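ORC2 (Aeropyrum pernix, PDB 1W5T) binds DNA and ATP and takes part in regulating DNA replication, joining an AAA+ ATPase domain to a C-terminal winged-helix domain. Local coordinates at residues A[306-317]-A[358-368]. Sequence-based numbering, arbitrary orientation.
Sequences LSIHELIILRLI and YLKHLTSLGLV
Leu362 packs against helix 308-317 with both of its methyl groups. Its CD1 lies 3.8 Å from Ile313 CG2, and its CD2 touches both Leu306 CD2 and Leu314 CB. With CG anti to the backbone N (chi1 -174°), Leu314 holds its methyls against Leu367 and Val368: Leu314 CD2 is 3.7 Å from Leu367 CD1. Ile317 CD1 touches Leu359 CD2 and Val368 CG1. Leu306 and Leu365 meet tip to tip, CD1 to CD1 at 3.5 Å. Tyr358 and Glu310 belong to this close packing. The Tyr358 ring lies over the start of the helix, with Glu310 N over one face and His309 CB 3.5 Å from Tyr358 CE1. The Glu310 and Tyr358 side chains cross at about a right angle, the carboxylate tilted 35° from the ring and Glu310 CD 3.3 Å from Tyr358 CD2.

The looser edge is at Ser307 and His361, both partly exposed. Glu310 OE2 accepts a long bond from His361 ND1 (3.3 Å), on the syn side but tilted 24° from the carboxylate plane; OE2 lies in the imidazole plane. Ser307 caps the helix through a weak bond from His309 N.

The two helices cross at -68° within the winged-helix domain. Helix 330-345 flanks Ile313 and Ile317, while strand 382-386 covers Leu314 and Leu359.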
loop_
_atom_site.group_PDB
_atom_site.type_symbol
_atom_site.label_atom_id
_atom_site.label_comp_id
_atom_site.label_asym_id
_atom_site.label_seq_id
_atom_site.Cartn_x
_atom_site.Cartn_y
_atom_site.Cartn_z
ATOM N N LEU A 306 -9.839 -7.047 16.005
ATOM C CA LEU A 306 -9.217 -7.077 17.332
ATOM C C LEU A 306 -10.220 -7.560 18.386
ATOM O O LEU A 306 -11.378 -7.221 18.310
ATOM C CB LEU A 306 -8.744 -5.658 17.683
ATOM C CG LEU A 306 -7.276 -5.304 17.508
ATOM C CD1 LEU A 306 -6.600 -6.112 16.338
ATOM C CD2 LEU A 306 -7.048 -3.758 17.447
ATOM N N SER A 307 -9.754 -8.326 19.362
ATOM C CA SER A 307 -10.501 -8.655 20.567
ATOM C C SER A 307 -10.831 -7.442 21.479
ATOM O O SER A 307 -10.132 -6.439 21.485
ATOM C CB SER A 307 -9.743 -9.727 21.345
ATOM O OG SER A 307 -8.955 -9.185 22.389
ATOM N N ILE A 308 -11.923 -7.553 22.219
ATOM C CA ILE A 308 -12.459 -6.501 23.087
ATOM C C ILE A 308 -11.363 -5.932 23.968
ATOM O O ILE A 308 -11.303 -4.747 24.251
ATOM C CB ILE A 308 -13.571 -7.101 24.007
ATOM C CG1 ILE A 308 -14.738 -7.635 23.189
ATOM C CG2 ILE A 308 -14.082 -6.092 24.997
ATOM C CD1 ILE A 308 -15.699 -8.496 23.999
ATOM N N HIS A 309 -10.476 -6.821 24.376
ATOM C CA HIS A 309 -9.493 -6.493 25.365
ATOM C C HIS A 309 -8.360 -5.662 24.825
ATOM O O HIS A 309 -7.953 -4.703 25.473
ATOM C CB HIS A 309 -9.087 -7.746 26.118
ATOM C CG HIS A 309 -10.028 -8.050 27.240
ATOM N ND1 HIS A 309 -9.872 -7.513 28.503
ATOM C CD2 HIS A 309 -11.201 -8.726 27.262
ATOM C CE1 HIS A 309 -10.884 -7.889 29.266
ATOM N NE2 HIS A 309 -11.702 -8.627 28.537
ATOM N N GLU A 310 -7.924 -5.984 23.607
ATOM C CA GLU A 310 -7.039 -5.099 22.846
ATOM C C GLU A 310 -7.684 -3.742 22.625
ATOM O O GLU A 310 -7.037 -2.724 22.781
ATOM C CB GLU A 310 -6.648 -5.695 21.503
ATOM C CG GLU A 310 -6.742 -7.202 21.451
ATOM C CD GLU A 310 -5.730 -7.832 20.528
ATOM O OE1 GLU A 310 -6.101 -8.810 19.876
ATOM O OE2 GLU A 310 -4.579 -7.362 20.464
ATOM N N LEU A 311 -8.960 -3.748 22.277
ATOM C CA LEU A 311 -9.712 -2.540 21.983
ATOM C C LEU A 311 -9.822 -1.626 23.221
ATOM O O LEU A 311 -9.726 -0.402 23.117
ATOM C CB LEU A 311 -11.103 -2.943 21.475
ATOM C CG LEU A 311 -11.545 -3.019 20.006
ATOM C CD1 LEU A 311 -10.418 -2.933 19.017
ATOM C CD2 LEU A 311 -12.411 -4.266 19.730
ATOM N N ILE A 312 -10.032 -2.229 24.393
ATOM C CA ILE A 312 -10.019 -1.483 25.649
ATOM C C ILE A 312 -8.654 -0.788 25.924
ATOM O O ILE A 312 -8.602 0.355 26.357
ATOM C CB ILE A 312 -10.476 -2.381 26.853
ATOM C CG1 ILE A 312 -11.961 -2.678 26.757
ATOM C CG2 ILE A 312 -10.256 -1.684 28.174
ATOM C CD1 ILE A 312 -12.295 -4.066 27.229
ATOM N N ILE A 313 -7.576 -1.491 25.654
ATOM C CA ILE A 313 -6.224 -0.979 25.841
ATOM C C ILE A 313 -5.881 0.106 24.828
ATOM O O ILE A 313 -5.314 1.175 25.197
ATOM C CB ILE A 313 -5.206 -2.125 25.790
ATOM C CG1 ILE A 313 -5.559 -3.169 26.872
ATOM C CG2 ILE A 313 -3.798 -1.561 25.966
ATOM C CD1 ILE A 313 -4.898 -4.590 26.669
ATOM N N LEU A 314 -6.245 -0.141 23.573
ATOM C CA LEU A 314 -6.118 0.882 22.540
ATOM C C LEU A 314 -6.837 2.189 22.931
ATOM O O LEU A 314 -6.281 3.284 22.822
ATOM C CB LEU A 314 -6.599 0.370 21.174
ATOM C CG LEU A 314 -6.373 1.311 19.980
ATOM C CD1 LEU A 314 -4.911 1.734 19.915
ATOM C CD2 LEU A 314 -6.773 0.649 18.631
ATOM N N ARG A 315 -8.071 2.051 23.386
ATOM C CA ARG A 315 -8.855 3.187 23.836
ATOM C C ARG A 315 -8.142 3.979 24.933
ATOM O O ARG A 315 -8.061 5.200 24.874
ATOM C CB ARG A 315 -10.233 2.731 24.329
ATOM C CG ARG A 315 -11.229 3.869 24.367
ATOM C CD ARG A 315 -12.032 3.947 25.621
ATOM N NE ARG A 315 -13.289 4.665 25.403
ATOM C CZ ARG A 315 -13.539 5.901 25.844
ATOM N NH1 ARG A 315 -14.714 6.458 25.605
ATOM N NH2 ARG A 315 -12.625 6.587 26.531
ATOM N N LEU A 316 -7.592 3.265 25.904
ATOM C CA LEU A 316 -6.978 3.913 27.038
ATOM C C LEU A 316 -5.717 4.668 26.630
ATOM O O LEU A 316 -5.484 5.794 27.071
ATOM C CB LEU A 316 -6.675 2.892 28.133
ATOM C CG LEU A 316 -7.840 2.304 28.927
ATOM C CD1 LEU A 316 -7.357 1.037 29.572
ATOM C CD2 LEU A 316 -8.411 3.280 29.984
ATOM N N ILE A 317 -4.913 4.040 25.765
ATOM C CA ILE A 317 -3.721 4.666 25.217
ATOM C C ILE A 317 -4.129 5.900 24.420
ATOM O O ILE A 317 -3.490 6.928 24.518
ATOM C CB ILE A 317 -2.942 3.662 24.377
ATOM C CG1 ILE A 317 -2.296 2.617 25.293
ATOM C CG2 ILE A 317 -1.917 4.360 23.483
ATOM C CD1 ILE A 317 -1.346 1.601 24.618
ATOM N N TYR A 358 -1.395 -8.767 24.090
ATOM C CA TYR A 358 -2.236 -7.684 23.572
ATOM C C TYR A 358 -1.495 -6.383 23.263
ATOM O O TYR A 358 -1.720 -5.805 22.187
ATOM C CB TYR A 358 -3.362 -7.402 24.543
ATOM C CG TYR A 358 -4.435 -8.459 24.556
ATOM C CD1 TYR A 358 -5.171 -8.728 25.717
ATOM C CD2 TYR A 358 -4.711 -9.192 23.411
ATOM C CE1 TYR A 358 -6.185 -9.697 25.719
ATOM C CE2 TYR A 358 -5.702 -10.160 23.396
ATOM C CZ TYR A 358 -6.436 -10.406 24.552
ATOM O OH TYR A 358 -7.411 -11.372 24.493
ATOM N N LEU A 359 -0.616 -5.940 24.178
ATOM C CA LEU A 359 0.156 -4.719 23.986
ATOM C C LEU A 359 1.135 -4.846 22.832
ATOM O O LEU A 359 1.268 -3.935 22.005
ATOM C CB LEU A 359 0.932 -4.330 25.245
ATOM C CG LEU A 359 0.261 -3.320 26.166
ATOM C CD1 LEU A 359 0.928 -3.322 27.499
ATOM C CD2 LEU A 359 0.250 -1.931 25.563
ATOM N N LYS A 360 1.832 -5.981 22.817
ATOM C CA LYS A 360 2.711 -6.343 21.710
ATOM C C LYS A 360 2.008 -6.272 20.362
ATOM O O LYS A 360 2.476 -5.603 19.462
ATOM C CB LYS A 360 3.303 -7.735 21.894
ATOM C CG LYS A 360 4.726 -7.786 21.362
ATOM C CD LYS A 360 5.702 -6.911 22.201
ATOM C CE LYS A 360 7.165 -7.446 22.085
ATOM N NZ LYS A 360 7.226 -8.582 21.088
ATOM N N HIS A 361 0.870 -6.945 20.253
ATOM C CA HIS A 361 0.122 -6.979 19.016
ATOM C C HIS A 361 -0.276 -5.593 18.518
ATOM O O HIS A 361 -0.162 -5.318 17.325
ATOM C CB HIS A 361 -1.097 -7.857 19.148
ATOM C CG HIS A 361 -1.736 -8.151 17.845
ATOM N ND1 HIS A 361 -3.074 -7.918 17.604
ATOM C CD2 HIS A 361 -1.210 -8.604 16.682
ATOM C CE1 HIS A 361 -3.347 -8.231 16.349
ATOM N NE2 HIS A 361 -2.236 -8.659 15.772
ATOM N N LEU A 362 -0.742 -4.733 19.432
ATOM C CA LEU A 362 -1.087 -3.352 19.113
ATOM C C LEU A 362 0.130 -2.673 18.542
ATOM O O LEU A 362 0.016 -1.934 17.575
ATOM C CB LEU A 362 -1.593 -2.537 20.337
ATOM C CG LEU A 362 -3.008 -2.863 20.884
ATOM C CD1 LEU A 362 -3.325 -2.246 22.259
ATOM C CD2 LEU A 362 -4.149 -2.592 19.887
ATOM N N THR A 363 1.292 -2.935 19.132
ATOM C CA THR A 363 2.520 -2.324 18.680
ATOM C C THR A 363 2.871 -2.772 17.256
ATOM O O THR A 363 3.207 -1.952 16.399
ATOM C CB THR A 363 3.675 -2.644 19.664
ATOM O OG1 THR A 363 3.540 -1.796 20.809
ATOM C CG2 THR A 363 5.018 -2.243 19.070
ATOM N N SER A 364 2.777 -4.071 17.019
ATOM C CA SER A 364 3.129 -4.631 15.722
ATOM C C SER A 364 2.158 -4.204 14.638
ATOM O O SER A 364 2.495 -4.260 13.447
ATOM C CB SER A 364 3.222 -6.145 15.790
ATOM O OG SER A 364 1.958 -6.693 15.882
ATOM N N LEU A 365 0.970 -3.748 15.038
ATOM C CA LEU A 365 -0.014 -3.286 14.059
ATOM C C LEU A 365 0.246 -1.825 13.759
ATOM O O LEU A 365 -0.486 -1.218 12.978
ATOM C CB LEU A 365 -1.467 -3.472 14.519
ATOM C CG LEU A 365 -2.148 -4.853 14.460
ATOM C CD1 LEU A 365 -3.443 -4.870 15.301
ATOM C CD2 LEU A 365 -2.445 -5.337 13.029
ATOM N N GLY A 366 1.281 -1.282 14.402
ATOM C CA GLY A 366 1.657 0.107 14.257
ATOM C C GLY A 366 0.704 1.100 14.879
ATOM O O GLY A 366 0.792 2.294 14.607
ATOM N N LEU A 367 -0.220 0.616 15.692
ATOM C CA LEU A 367 -1.234 1.486 16.295
ATOM C C LEU A 367 -0.668 2.272 17.475
ATOM O O LEU A 367 -1.133 3.361 17.780
ATOM C CB LEU A 367 -2.461 0.693 16.757
ATOM C CG LEU A 367 -3.345 0.160 15.641
ATOM C CD1 LEU A 367 -4.384 -0.809 16.187
ATOM C CD2 LEU A 367 -3.991 1.336 14.893
ATOM N N VAL A 368 0.326 1.688 18.141
ATOM C CA VAL A 368 0.899 2.283 19.324
ATOM C C VAL A 368 2.408 2.168 19.246
ATOM O O VAL A 368 2.929 1.142 18.817
ATOM C CB VAL A 368 0.289 1.680 20.663
ATOM C CG1 VAL A 368 -1.120 1.192 20.479
ATOM C CG2 VAL A 368 1.128 0.581 21.269
#